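PDB 7JRM: F5/8 type C domain protein from Clostridium perfringens, which probably binds mucin sugars through a family 51 carbohydrate-binding module, as part of the O-glycopeptidase ZmpB. Local coordinates for residues A[408-413]-A[441-446]; A[377-382]-A[453-458]; A[359-364]-A[399-404]; A[328-333]-A[348-353]. All blocks are in the same frame, centred on the assembly; numbering follows the deposited sequence.

Interaction 1: A[408-413]-A[441-446]; sequences KTIRVV and YGVHVL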
loop_
_atom_site.group_PDB
_atom_site.type_symbol
_atom_site.label_atom_id
_atom_site.label_comp_id
_atom_site.label_asym_id
_atom_site.label_seq_id
_atom_site.Cartn_x
_atom_site.Cartn_y
_atom_site.Cartn_z
ATOM N N LYS A 408 -25.034 -2.288 -39.482
ATOM C CA LYS A 408 -24.173 -2.233 -40.659
ATOM C C LYS A 408 -24.954 -1.856 -41.914
ATOM O O LYS A 408 -24.743 -0.774 -42.467
ATOM C CB LYS A 408 -23.454 -3.571 -40.845
ATOM C CG LYS A 408 -22.530 -3.944 -39.699
ATOM C CD LYS A 408 -21.559 -2.817 -39.385
ATOM C CE LYS A 408 -20.702 -3.150 -38.175
ATOM N NZ LYS A 408 -20.145 -1.926 -37.537
ATOM N N THR A 409 -25.851 -2.719 -42.385
ATOM C CA THR A 409 -26.497 -2.552 -43.679
ATOM C C THR A 409 -28.002 -2.414 -43.505
ATOM O O THR A 409 -28.636 -3.244 -42.846
ATOM C CB THR A 409 -26.181 -3.734 -44.602
ATOM O OG1 THR A 409 -24.777 -3.759 -44.885
ATOM C CG2 THR A 409 -26.954 -3.618 -45.906
ATOM N N ILE A 410 -28.566 -1.366 -44.101
ATOM C CA ILE A 410 -30.007 -1.153 -44.160
ATOM C C ILE A 410 -30.445 -1.436 -45.589
ATOM O O ILE A 410 -30.115 -0.678 -46.509
ATOM C CB ILE A 410 -30.395 0.271 -43.741
ATOM C CG1 ILE A 410 -29.925 0.563 -42.318
ATOM C CG2 ILE A 410 -31.900 0.470 -43.862
ATOM C CD1 ILE A 410 -30.698 -0.177 -41.260
ATOM N N ARG A 411 -31.185 -2.524 -45.785
ATOM C CA ARG A 411 -31.698 -2.879 -47.100
ATOM C C ARG A 411 -33.198 -3.119 -47.012
ATOM O O ARG A 411 -33.696 -3.650 -46.014
ATOM C CB ARG A 411 -30.973 -4.115 -47.671
ATOM C CG ARG A 411 -31.556 -5.462 -47.276
ATOM C CD ARG A 411 -31.134 -6.547 -48.255
ATOM N NE ARG A 411 -29.736 -6.406 -48.658
ATOM C CZ ARG A 411 -28.734 -7.113 -48.146
ATOM N NH1 ARG A 411 -28.970 -8.020 -47.208
ATOM N NH2 ARG A 411 -27.494 -6.915 -48.574
ATOM N N VAL A 412 -33.916 -2.698 -48.050
ATOM C CA VAL A 412 -35.366 -2.835 -48.124
ATOM C C VAL A 412 -35.691 -3.846 -49.213
ATOM O O VAL A 412 -35.123 -3.790 -50.311
ATOM C CB VAL A 412 -36.049 -1.484 -48.400
ATOM C CG1 VAL A 412 -37.554 -1.607 -48.221
ATOM C CG2 VAL A 412 -35.481 -0.407 -47.488
ATOM N N VAL A 413 -36.598 -4.770 -48.908
ATOM C CA VAL A 413 -36.936 -5.875 -49.794
ATOM C C VAL A 413 -38.427 -5.831 -50.093
ATOM O O VAL A 413 -39.237 -5.507 -49.216
ATOM C CB VAL A 413 -36.545 -7.233 -49.174
ATOM C CG1 VAL A 413 -36.402 -8.285 -50.251
ATOM C CG2 VAL A 413 -35.253 -7.104 -48.380
ATOM N N TYR A 441 -43.626 -4.770 -47.741
ATOM C CA TYR A 441 -42.189 -4.571 -47.851
ATOM C C TYR A 441 -41.531 -4.869 -46.514
ATOM O O TYR A 441 -42.107 -4.622 -45.452
ATOM C CB TYR A 441 -41.850 -3.143 -48.296
ATOM C CG TYR A 441 -42.263 -2.836 -49.716
ATOM C CD1 TYR A 441 -43.547 -2.397 -50.007
ATOM C CD2 TYR A 441 -41.370 -2.994 -50.766
ATOM C CE1 TYR A 441 -43.930 -2.119 -51.305
ATOM C CE2 TYR A 441 -41.743 -2.720 -52.067
ATOM C CZ TYR A 441 -43.024 -2.282 -52.331
ATOM O OH TYR A 441 -43.396 -2.006 -53.626
ATOM N N GLY A 442 -40.316 -5.403 -46.578
ATOM C CA GLY A 442 -39.551 -5.726 -45.390
ATOM C C GLY A 442 -38.285 -4.897 -45.315
ATOM O O GLY A 442 -37.682 -4.561 -46.334
ATOM N N VAL A 443 -37.886 -4.566 -44.089
ATOM C CA VAL A 443 -36.681 -3.788 -43.825
ATOM C C VAL A 443 -35.739 -4.652 -43.000
ATOM O O VAL A 443 -36.095 -5.090 -41.900
ATOM C CB VAL A 443 -36.997 -2.472 -43.097
ATOM C CG1 VAL A 443 -35.723 -1.672 -42.867
ATOM C CG2 VAL A 443 -38.012 -1.659 -43.886
ATOM N N HIS A 444 -34.542 -4.894 -43.527
ATOM C CA HIS A 444 -33.542 -5.726 -42.871
ATOM C C HIS A 444 -32.419 -4.837 -42.352
ATOM O O HIS A 444 -31.750 -4.154 -43.135
ATOM C CB HIS A 444 -32.994 -6.782 -43.830
ATOM C CG HIS A 444 -33.994 -7.829 -44.210
ATOM N ND1 HIS A 444 -35.012 -7.595 -45.108
ATOM C CD2 HIS A 444 -34.131 -9.116 -43.814
ATOM C CE1 HIS A 444 -35.733 -8.692 -45.249
ATOM N NE2 HIS A 444 -35.220 -9.630 -44.473
ATOM N N VAL A 445 -32.216 -4.849 -41.038
ATOM C CA VAL A 445 -31.163 -4.077 -40.389
ATOM C C VAL A 445 -30.039 -5.053 -40.066
ATOM O O VAL A 445 -30.060 -5.728 -39.033
ATOM C CB VAL A 445 -31.671 -3.360 -39.136
ATOM C CG1 VAL A 445 -30.546 -2.570 -38.479
ATOM C CG2 VAL A 445 -32.849 -2.457 -39.475
ATOM N N LEU A 446 -29.053 -5.137 -40.954
ATOM C CA LEU A 446 -27.927 -6.036 -40.753
ATOM C C LEU A 446 -26.938 -5.426 -39.770
ATOM O O LEU A 446 -26.617 -4.236 -39.847
ATOM C CB LEU A 446 -27.227 -6.331 -42.080
ATOM C CG LEU A 446 -28.012 -6.943 -43.248
ATOM C CD1 LEU A 446 -27.093 -7.793 -44.113
ATOM C CD2 LEU A 446 -29.201 -7.764 -42.775
#
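R411 and H444 form the central hydrogen-bonded pair of this antiparallel ladder: R411 N gives to H444 O at 3.2 Å and H444 N gives to R411 O at 2.9 Å, both nearly straight. V413 and G442 repeat the pattern, V413 N reaching G442 O at 2.8 Å. At the other end K408 and T409 both face L446, a classic beta bulge.

The apolar contacts lie on the face of I410, V412, V443 and V445, turned to the core. I410 and V445 run side by side, CD1 of I410 lying 3.6 Å from CG2 of V445.

The opposite face is mixed. V413, with CG1 anti to the backbone N (chi1 -158°), presses CG2 on H444 ND1 at 3.3 Å. L446 CD1 lies obliquely to the R411 guanidinium, 3.6 Å from NH1, while R411 NH2 makes its salt bridge with E422.

Between the two strands every hydrogen bond runs backbone to backbone. H444 ND1 is buried without a partner in the model, which would probably disfavour a charged histidine.

Interaction 2: A[377-382]-A[453-458]; sequences EQFIAA and SGVMFY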
loop_
_atom_site.group_PDB
_atom_site.type_symbol
_atom_site.label_atom_id
_atom_site.label_comp_id
_atom_site.label_asym_id
_atom_site.label_seq_id
_atom_site.Cartn_x
_atom_site.Cartn_y
_atom_site.Cartn_z
ATOM N N GLU A 377 -26.046 -14.449 -35.141
ATOM C CA GLU A 377 -27.225 -14.752 -35.954
ATOM C C GLU A 377 -28.518 -14.588 -35.150
ATOM O O GLU A 377 -29.327 -15.509 -35.018
ATOM C CB GLU A 377 -27.122 -16.154 -36.561
ATOM C CG GLU A 377 -26.079 -16.270 -37.660
ATOM C CD GLU A 377 -26.003 -17.662 -38.253
ATOM O OE1 GLU A 377 -27.049 -18.344 -38.312
ATOM O OE2 GLU A 377 -24.898 -18.075 -38.661
ATOM N N GLN A 378 -28.699 -13.385 -34.616
ATOM C CA GLN A 378 -29.947 -13.034 -33.961
ATOM C C GLN A 378 -31.003 -12.666 -35.000
ATOM O O GLN A 378 -30.703 -12.392 -36.164
ATOM C CB GLN A 378 -29.742 -11.868 -32.993
ATOM C CG GLN A 378 -28.569 -12.041 -32.044
ATOM C CD GLN A 378 -28.860 -13.034 -30.938
ATOM O OE1 GLN A 378 -29.805 -12.863 -30.170
ATOM N NE2 GLN A 378 -28.046 -14.080 -30.852
ATOM N N PHE A 379 -32.261 -12.669 -34.564
ATOM C CA PHE A 379 -33.366 -12.192 -35.390
ATOM C C PHE A 379 -34.360 -11.483 -34.482
ATOM O O PHE A 379 -34.997 -12.123 -33.641
ATOM C CB PHE A 379 -34.045 -13.327 -36.152
ATOM C CG PHE A 379 -35.273 -12.892 -36.895
ATOM C CD1 PHE A 379 -35.168 -12.095 -38.022
ATOM C CD2 PHE A 379 -36.534 -13.257 -36.453
ATOM C CE1 PHE A 379 -36.295 -11.682 -38.704
ATOM C CE2 PHE A 379 -37.665 -12.848 -37.132
ATOM C CZ PHE A 379 -37.545 -12.059 -38.258
ATOM N N ILE A 380 -34.500 -10.176 -34.660
ATOM C CA ILE A 380 -35.370 -9.352 -33.832
ATOM C C ILE A 380 -36.495 -8.848 -34.726
ATOM O O ILE A 380 -36.306 -7.923 -35.524
ATOM C CB ILE A 380 -34.610 -8.196 -33.176
ATOM C CG1 ILE A 380 -33.325 -8.710 -32.521
ATOM C CG2 ILE A 380 -35.488 -7.495 -32.152
ATOM C CD1 ILE A 380 -32.062 -8.339 -33.272
ATOM N N ALA A 381 -37.671 -9.458 -34.600
ATOM C CA ALA A 381 -38.861 -9.002 -35.313
ATOM C C ALA A 381 -39.359 -7.726 -34.646
ATOM O O ALA A 381 -40.046 -7.771 -33.624
ATOM C CB ALA A 381 -39.933 -10.085 -35.312
ATOM N N ALA A 382 -39.008 -6.581 -35.224
ATOM C CA ALA A 382 -39.277 -5.285 -34.617
ATOM C C ALA A 382 -40.659 -4.734 -34.952
ATOM O O ALA A 382 -40.944 -3.576 -34.632
ATOM C CB ALA A 382 -38.200 -4.281 -35.032
ATOM N N SER A 453 -24.034 -10.747 -33.875
ATOM C CA SER A 453 -24.510 -10.502 -35.229
ATOM C C SER A 453 -25.960 -10.948 -35.331
ATOM O O SER A 453 -26.468 -11.676 -34.474
ATOM C CB SER A 453 -23.649 -11.232 -36.266
ATOM O OG SER A 453 -24.003 -12.602 -36.345
ATOM N N GLY A 454 -26.626 -10.502 -36.389
ATOM C CA GLY A 454 -28.000 -10.909 -36.615
ATOM C C GLY A 454 -28.710 -9.950 -37.556
ATOM O O GLY A 454 -28.078 -9.211 -38.308
ATOM N N VAL A 455 -30.041 -9.989 -37.485
ATOM C CA VAL A 455 -30.906 -9.222 -38.375
ATOM C C VAL A 455 -32.058 -8.649 -37.561
ATOM O O VAL A 455 -32.753 -9.386 -36.855
ATOM C CB VAL A 455 -31.451 -10.089 -39.528
ATOM C CG1 VAL A 455 -32.676 -9.439 -40.160
ATOM C CG2 VAL A 455 -30.372 -10.340 -40.568
ATOM N N MET A 456 -32.258 -7.337 -37.659
ATOM C CA MET A 456 -33.423 -6.671 -37.088
ATOM C C MET A 456 -34.391 -6.359 -38.222
ATOM O O MET A 456 -34.054 -5.599 -39.137
ATOM C CB MET A 456 -33.020 -5.396 -36.349
ATOM C CG MET A 456 -34.160 -4.725 -35.603
ATOM S SD MET A 456 -33.584 -3.763 -34.193
ATOM C CE MET A 456 -35.038 -2.787 -33.829
ATOM N N PHE A 457 -35.584 -6.943 -38.166
ATOM C CA PHE A 457 -36.520 -6.918 -39.281
ATOM C C PHE A 457 -37.703 -6.009 -38.974
ATOM O O PHE A 457 -38.289 -6.087 -37.888
ATOM C CB PHE A 457 -37.015 -8.327 -39.607
ATOM C CG PHE A 457 -37.960 -8.382 -40.772
ATOM C CD1 PHE A 457 -37.490 -8.248 -42.068
ATOM C CD2 PHE A 457 -39.319 -8.564 -40.573
ATOM C CE1 PHE A 457 -38.357 -8.296 -43.143
ATOM C CE2 PHE A 457 -40.190 -8.612 -41.645
ATOM C CZ PHE A 457 -39.709 -8.479 -42.931
ATOM N N TYR A 458 -38.044 -5.156 -39.935
ATOM C CA TYR A 458 -39.251 -4.344 -39.918
ATOM C C TYR A 458 -40.127 -4.720 -41.107
ATOM O O TYR A 458 -39.708 -5.443 -42.015
ATOM C CB TYR A 458 -38.924 -2.847 -39.980
ATOM C CG TYR A 458 -38.382 -2.242 -38.708
ATOM C CD1 TYR A 458 -39.235 -1.816 -37.698
ATOM C CD2 TYR A 458 -37.016 -2.069 -38.526
ATOM C CE1 TYR A 458 -38.743 -1.245 -36.540
ATOM C CE2 TYR A 458 -36.516 -1.504 -37.372
ATOM C CZ TYR A 458 -37.382 -1.095 -36.382
ATOM O OH TYR A 458 -36.887 -0.529 -35.229
#
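Parallel strand pairing of F379, I380 and A381 with V455, M456 and F457 lies in the middle of a seven-strand mixed sheet, where the parallel strands give way to antiparallel ones. I380 sits squarely in the ladder: its N reaches V455 O at 2.9 Å, in the carbonyl plane, and its O takes F457 N.

At the start of the pairing S453 OG accepts E377 N at 3.0 Å. G454, whose backbone angles call for glycine, brings its CA to 3.9 Å from the CA of Q378. The Q378 amide turns away to M353 O and V358 N.

F379 and F457 lie side by side on one face, F379 CE1 meeting F457 CB at 3.5 Å. On the other, A382 CB makes a CH-pi contact over the Y458 ring, 3.6 Å from its centroid and 20° off the normal. Y458 OH is held by D395 O.

A leucine-rich-repeat sheet running on into a C-terminal beta domain in this way recalls the internalins.

Interaction 3: A[359-364]-A[399-404]; sequences KDLRPL and YNREGK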
loop_
_atom_site.group_PDB
_atom_site.type_symbol
_atom_site.label_atom_id
_atom_site.label_comp_id
_atom_site.label_asym_id
_atom_site.label_seq_id
_atom_site.Cartn_x
_atom_site.Cartn_y
_atom_site.Cartn_z
ATOM N N LYS A 359 -31.311 -7.540 -29.240
ATOM C CA LYS A 359 -30.746 -6.405 -29.958
ATOM C C LYS A 359 -30.005 -5.444 -29.037
ATOM O O LYS A 359 -29.620 -4.354 -29.477
ATOM C CB LYS A 359 -31.847 -5.653 -30.712
ATOM C CG LYS A 359 -32.820 -4.923 -29.798
ATOM C CD LYS A 359 -33.758 -4.022 -30.582
ATOM C CE LYS A 359 -34.677 -3.245 -29.653
ATOM N NZ LYS A 359 -35.714 -2.485 -30.404
ATOM N N ASP A 360 -29.794 -5.814 -27.775
ATOM C CA ASP A 360 -29.198 -4.907 -26.797
ATOM C C ASP A 360 -28.404 -5.737 -25.797
ATOM O O ASP A 360 -28.992 -6.457 -24.985
ATOM C CB ASP A 360 -30.276 -4.083 -26.096
ATOM C CG ASP A 360 -29.702 -2.968 -25.246
ATOM O OD1 ASP A 360 -30.488 -2.283 -24.557
ATOM O OD2 ASP A 360 -28.469 -2.772 -25.264
ATOM N N LEU A 361 -27.077 -5.632 -25.854
ATOM C CA LEU A 361 -26.191 -6.344 -24.942
ATOM C C LEU A 361 -25.793 -5.509 -23.730
ATOM O O LEU A 361 -24.958 -5.954 -22.936
ATOM C CB LEU A 361 -24.929 -6.803 -25.677
ATOM C CG LEU A 361 -25.092 -7.689 -26.911
ATOM C CD1 LEU A 361 -23.742 -8.244 -27.339
ATOM C CD2 LEU A 361 -26.077 -8.812 -26.642
ATOM N N ARG A 362 -26.368 -4.318 -23.573
ATOM C CA ARG A 362 -25.963 -3.439 -22.481
ATOM C C ARG A 362 -26.205 -4.004 -21.081
ATOM O O ARG A 362 -25.433 -3.641 -20.175
ATOM C CB ARG A 362 -26.658 -2.079 -22.639
ATOM C CG ARG A 362 -26.031 -1.199 -23.711
ATOM C CD ARG A 362 -26.802 0.096 -23.897
ATOM N NE ARG A 362 -28.167 -0.142 -24.353
ATOM C CZ ARG A 362 -29.105 0.797 -24.417
ATOM N NH1 ARG A 362 -30.324 0.492 -24.844
ATOM N NH2 ARG A 362 -28.825 2.042 -24.056
ATOM N N PRO A 363 -27.219 -4.837 -20.818
ATOM C CA PRO A 363 -27.313 -5.453 -19.482
ATOM C C PRO A 363 -26.100 -6.283 -19.093
ATOM O O PRO A 363 -25.906 -6.536 -17.898
ATOM C CB PRO A 363 -28.573 -6.322 -19.589
ATOM C CG PRO A 363 -29.420 -5.599 -20.563
ATOM C CD PRO A 363 -28.464 -5.041 -21.585
ATOM N N LEU A 364 -25.281 -6.715 -20.052
ATOM C CA LEU A 364 -24.075 -7.482 -19.766
ATOM C C LEU A 364 -22.826 -6.612 -19.706
ATOM O O LEU A 364 -21.713 -7.147 -19.683
ATOM C CB LEU A 364 -23.885 -8.581 -20.814
ATOM C CG LEU A 364 -25.133 -9.283 -21.351
ATOM C CD1 LEU A 364 -24.790 -10.077 -22.603
ATOM C CD2 LEU A 364 -25.743 -10.185 -20.291
ATOM N N TYR A 399 -27.283 -2.261 -29.918
ATOM C CA TYR A 399 -26.241 -1.966 -28.945
ATOM C C TYR A 399 -25.434 -3.213 -28.611
ATOM O O TYR A 399 -25.992 -4.295 -28.409
ATOM C CB TYR A 399 -26.849 -1.391 -27.665
ATOM C CG TYR A 399 -27.560 -0.072 -27.853
ATOM C CD1 TYR A 399 -28.941 -0.019 -27.989
ATOM C CD2 TYR A 399 -26.853 1.122 -27.885
ATOM C CE1 TYR A 399 -29.597 1.185 -28.158
ATOM C CE2 TYR A 399 -27.501 2.332 -28.052
ATOM C CZ TYR A 399 -28.872 2.357 -28.189
ATOM O OH TYR A 399 -29.521 3.559 -28.356
ATOM N N ASN A 400 -24.115 -3.051 -28.551
ATOM C CA ASN A 400 -23.238 -4.087 -28.033
ATOM C C ASN A 400 -23.041 -3.854 -26.535
ATOM O O ASN A 400 -23.715 -3.020 -25.924
ATOM C CB ASN A 400 -21.919 -4.112 -28.806
ATOM C CG ASN A 400 -21.123 -2.826 -28.659
ATOM O OD1 ASN A 400 -21.618 -1.826 -28.140
ATOM N ND2 ASN A 400 -19.877 -2.851 -29.117
ATOM N N ARG A 401 -22.106 -4.587 -25.925
ATOM C CA ARG A 401 -21.888 -4.443 -24.489
ATOM C C ARG A 401 -21.388 -3.050 -24.129
ATOM O O ARG A 401 -21.715 -2.533 -23.055
ATOM C CB ARG A 401 -20.905 -5.506 -23.998
ATOM C CG ARG A 401 -21.549 -6.846 -23.692
ATOM C CD ARG A 401 -20.535 -7.829 -23.137
ATOM N NE ARG A 401 -19.634 -8.322 -24.175
ATOM C CZ ARG A 401 -18.783 -9.328 -24.009
ATOM N NH1 ARG A 401 -18.711 -9.952 -22.840
ATOM N NH2 ARG A 401 -18.002 -9.709 -25.010
ATOM N N GLU A 402 -20.611 -2.424 -25.009
ATOM C CA GLU A 402 -20.088 -1.087 -24.760
ATOM C C GLU A 402 -21.096 0.015 -25.075
ATOM O O GLU A 402 -20.739 1.196 -25.009
ATOM C CB GLU A 402 -18.808 -0.865 -25.568
ATOM C CG GLU A 402 -17.614 -0.431 -24.732
ATOM N N GLY A 403 -22.334 -0.339 -25.410
ATOM C CA GLY A 403 -23.333 0.661 -25.731
ATOM C C GLY A 403 -23.157 1.325 -27.076
ATOM O O GLY A 403 -23.685 2.419 -27.289
ATOM N N LYS A 404 -22.430 0.695 -27.993
ATOM C CA LYS A 404 -22.172 1.249 -29.313
ATOM C C LYS A 404 -23.102 0.614 -30.339
ATOM O O LYS A 404 -23.331 -0.599 -30.319
ATOM C CB LYS A 404 -20.712 1.023 -29.717
ATOM C CG LYS A 404 -20.440 1.155 -31.208
ATOM C CD LYS A 404 -18.955 1.317 -31.487
ATOM C CE LYS A 404 -18.602 0.847 -32.890
ATOM N NZ LYS A 404 -18.587 -0.638 -32.995
HETATM O O HOH W 1 -19.411 -8.270 -20.006
#
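The Asx turn headed by D360, in a loop of the leucine-rich repeats, packs against Y399 and the type I turn N400 to G403. D360 OD2 accepts R362 N at 3.1 Å, from above the carboxylate plane, which defines the turn. R362 then comes back and grips the same carboxylate side-on: NE gives to OD2 at 2.8 Å, on the syn side and in the guanidinium plane, while NH1 gives to OD1 from above the carboxylate.

This grip, with the R362 chain bent at chi3 (-63°), fixes the guanidinium flat on the Y399 ring. CZ lies over the ring centre, 3.7 Å from the centroid, with the planes 20° apart: a stacked cation-pi contact whose charge D360 probably tempers. G403 C meets the ring edge in its plane. D360 OD2 also touches Y399 CB.

Two backbone bonds join the loops. L361 N reaches Y399 O at 3.1 Å, and Y399 N gives to K359 O.

Deeper in, L361 and L364 turn toward the second loop, and R401 lays its aliphatic part along them, CG 3.9 Å from L361 CB. R401 NH1 is bound by L370 O. One water donates to L364 O at 2.6 Å, and R401 NH1 gives that water a weak bond, 3.4 Å from NH1 to the water oxygen.

Interaction 4: A[328-333]-A[348-353]; sequences LTTLTL and LETLNM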
loop_
_atom_site.group_PDB
_atom_site.type_symbol
_atom_site.label_atom_id
_atom_site.label_comp_id
_atom_site.label_asym_id
_atom_site.label_seq_id
_atom_site.Cartn_x
_atom_site.Cartn_y
_atom_site.Cartn_z
ATOM N N LEU A 328 -24.670 -18.481 -11.442
ATOM C CA LEU A 328 -24.462 -18.737 -12.863
ATOM C C LEU A 328 -23.003 -18.514 -13.235
ATOM O O LEU A 328 -22.488 -17.395 -13.134
ATOM C CB LEU A 328 -25.356 -17.851 -13.728
ATOM C CG LEU A 328 -26.856 -18.130 -13.890
ATOM C CD1 LEU A 328 -27.129 -19.617 -14.082
ATOM C CD2 LEU A 328 -27.689 -17.555 -12.756
ATOM N N THR A 329 -22.337 -19.583 -13.668
ATOM C CA THR A 329 -21.051 -19.472 -14.341
ATOM C C THR A 329 -21.166 -19.684 -15.840
ATOM O O THR A 329 -20.335 -19.170 -16.595
ATOM C CB THR A 329 -20.051 -20.482 -13.766
ATOM O OG1 THR A 329 -20.512 -21.816 -14.015
ATOM C CG2 THR A 329 -19.883 -20.273 -12.268
ATOM N N THR A 330 -22.175 -20.434 -16.279
ATOM C CA THR A 330 -22.487 -20.615 -17.688
ATOM C C THR A 330 -23.998 -20.580 -17.851
ATOM O O THR A 330 -24.742 -20.973 -16.948
ATOM C CB THR A 330 -21.920 -21.932 -18.237
ATOM O OG1 THR A 330 -22.320 -22.097 -19.603
ATOM C CG2 THR A 330 -22.417 -23.116 -17.417
ATOM N N LEU A 331 -24.450 -20.095 -19.004
ATOM C CA LEU A 331 -25.880 -19.945 -19.244
ATOM C C LEU A 331 -26.164 -20.058 -20.733
ATOM O O LEU A 331 -25.467 -19.449 -21.550
ATOM C CB LEU A 331 -26.390 -18.604 -18.707
ATOM C CG LEU A 331 -27.895 -18.357 -18.812
ATOM C CD1 LEU A 331 -28.673 -19.395 -18.016
ATOM C CD2 LEU A 331 -28.237 -16.954 -18.341
ATOM N N THR A 332 -27.189 -20.834 -21.075
ATOM C CA THR A 332 -27.645 -20.997 -22.447
ATOM C C THR A 332 -29.041 -20.403 -22.575
ATOM O O THR A 332 -29.922 -20.700 -21.762
ATOM C CB THR A 332 -27.653 -22.473 -22.854
ATOM O OG1 THR A 332 -26.307 -22.961 -22.916
ATOM C CG2 THR A 332 -28.311 -22.652 -24.214
ATOM N N LEU A 333 -29.237 -19.564 -23.587
ATOM C CA LEU A 333 -30.499 -18.873 -23.801
ATOM C C LEU A 333 -31.192 -19.397 -25.052
ATOM O O LEU A 333 -30.560 -19.938 -25.963
ATOM C CB LEU A 333 -30.282 -17.360 -23.920
ATOM C CG LEU A 333 -29.589 -16.690 -22.733
ATOM C CD1 LEU A 333 -29.608 -15.180 -22.884
ATOM C CD2 LEU A 333 -30.242 -17.107 -21.427
ATOM N N LEU A 348 -20.976 -14.693 -14.106
ATOM C CA LEU A 348 -21.211 -15.306 -15.406
ATOM C C LEU A 348 -19.943 -15.263 -16.249
ATOM O O LEU A 348 -19.345 -14.200 -16.439
ATOM C CB LEU A 348 -22.355 -14.596 -16.128
ATOM C CG LEU A 348 -22.807 -15.213 -17.454
ATOM C CD1 LEU A 348 -23.317 -16.630 -17.240
ATOM C CD2 LEU A 348 -23.873 -14.350 -18.111
ATOM N N GLU A 349 -19.534 -16.426 -16.754
ATOM C CA GLU A 349 -18.335 -16.543 -17.573
ATOM C C GLU A 349 -18.619 -16.876 -19.027
ATOM O O GLU A 349 -17.830 -16.501 -19.897
ATOM C CB GLU A 349 -17.399 -17.614 -16.995
ATOM C CG GLU A 349 -17.061 -17.416 -15.526
ATOM C CD GLU A 349 -16.540 -18.680 -14.871
ATOM O OE1 GLU A 349 -16.262 -19.657 -15.599
ATOM O OE2 GLU A 349 -16.405 -18.696 -13.630
ATOM N N THR A 350 -19.722 -17.564 -19.313
ATOM C CA THR A 350 -20.054 -17.974 -20.671
ATOM C C THR A 350 -21.546 -17.796 -20.898
ATOM O O THR A 350 -22.358 -18.253 -20.088
ATOM C CB THR A 350 -19.650 -19.432 -20.924
ATOM O OG1 THR A 350 -18.222 -19.542 -20.908
ATOM C CG2 THR A 350 -20.174 -19.909 -22.271
ATOM N N LEU A 351 -21.902 -17.130 -21.996
ATOM C CA LEU A 351 -23.294 -16.911 -22.375
ATOM C C LEU A 351 -23.489 -17.416 -23.798
ATOM O O LEU A 351 -22.956 -16.831 -24.746
ATOM C CB LEU A 351 -23.674 -15.434 -22.261
ATOM C CG LEU A 351 -25.155 -15.092 -22.438
ATOM C CD1 LEU A 351 -26.034 -16.082 -21.690
ATOM C CD2 LEU A 351 -25.435 -13.670 -21.978
ATOM N N ASN A 352 -24.247 -18.500 -23.944
ATOM C CA ASN A 352 -24.538 -19.096 -25.246
ATOM C C ASN A 352 -25.949 -18.676 -25.646
ATOM O O ASN A 352 -26.933 -19.284 -25.221
ATOM C CB ASN A 352 -24.402 -20.615 -25.190
ATOM C CG ASN A 352 -22.990 -21.062 -24.869
ATOM O OD1 ASN A 352 -22.017 -20.510 -25.384
ATOM N ND2 ASN A 352 -22.870 -22.069 -24.013
ATOM N N MET A 353 -26.044 -17.634 -26.467
ATOM C CA MET A 353 -27.325 -17.075 -26.882
ATOM C C MET A 353 -27.392 -16.926 -28.395
ATOM O O MET A 353 -27.987 -15.980 -28.920
ATOM C CB MET A 353 -27.584 -15.733 -26.200
ATOM C CG MET A 353 -26.495 -14.696 -26.425
ATOM S SD MET A 353 -26.724 -13.218 -25.420
ATOM C CE MET A 353 -27.569 -12.154 -26.582
HETATM O O HOH W 2 -23.912 -23.303 -21.287
HETATM O O HOH W 3 -25.004 -24.416 -24.947
#
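T329 covers one face of the E349 carboxylate: its CB stands over that plane, 4.1 Å from E349 CD, with CG2 beside it near OE2. The other flat group is the N352 amide. Both belong to neighbouring parallel strands of a leucine-rich-repeat sheet. T332 OG1 lies close to the amide plane at its ND2 edge, yet at 3.7 Å from ND2 the two are not bonded; two waters on opposite sides of that plane bridge them, each linked to ND2 weakly. N352 OD1 turns to N374 ND2 on the following strand.

The faces of the sheet divide accordingly. T330, T332, T350 and N352 form the polar face, where one of the waters also meets T330 OG1. The leucines fill the other.

L331 and L351 run side by side, L351 CD1 reaching L331 CB at 3.9 Å and L333 CG at 3.8 Å. CG anti to the backbone N (chi1 -172°) and chi2 near 43° set CD1 against both. L348 CD1 also touches L331 CB.

At the strand start T329 O takes two donors from the same face of its carbonyl plane, E349 N at 2.9 Å and T350 N at 3.2 Å.

How the interactions relate
Interactions 1, 2 and 4 are ladders of one mixed sheet, whereas interaction 3 joins loops beside it. Interaction 4 lies at the repeat end, parallel and split between buried leucines and watered threonines. Strand 372-384, which supplies one side of interaction 2, also neighbours strand 350-352 of interaction 4, and Q378 NE2 bonds to M353 O. Interaction 2 touches interaction 1, V445 N pairing with M456 O, H444 and F457 meeting edge-to-face; here the sheet turns antiparallel. Interaction 3 differs in kind, relying on a charged pair and a stack near the surface, but its L361 and L364 reach M353 and L351 of interaction 4 and K359 packs on I380 and M456.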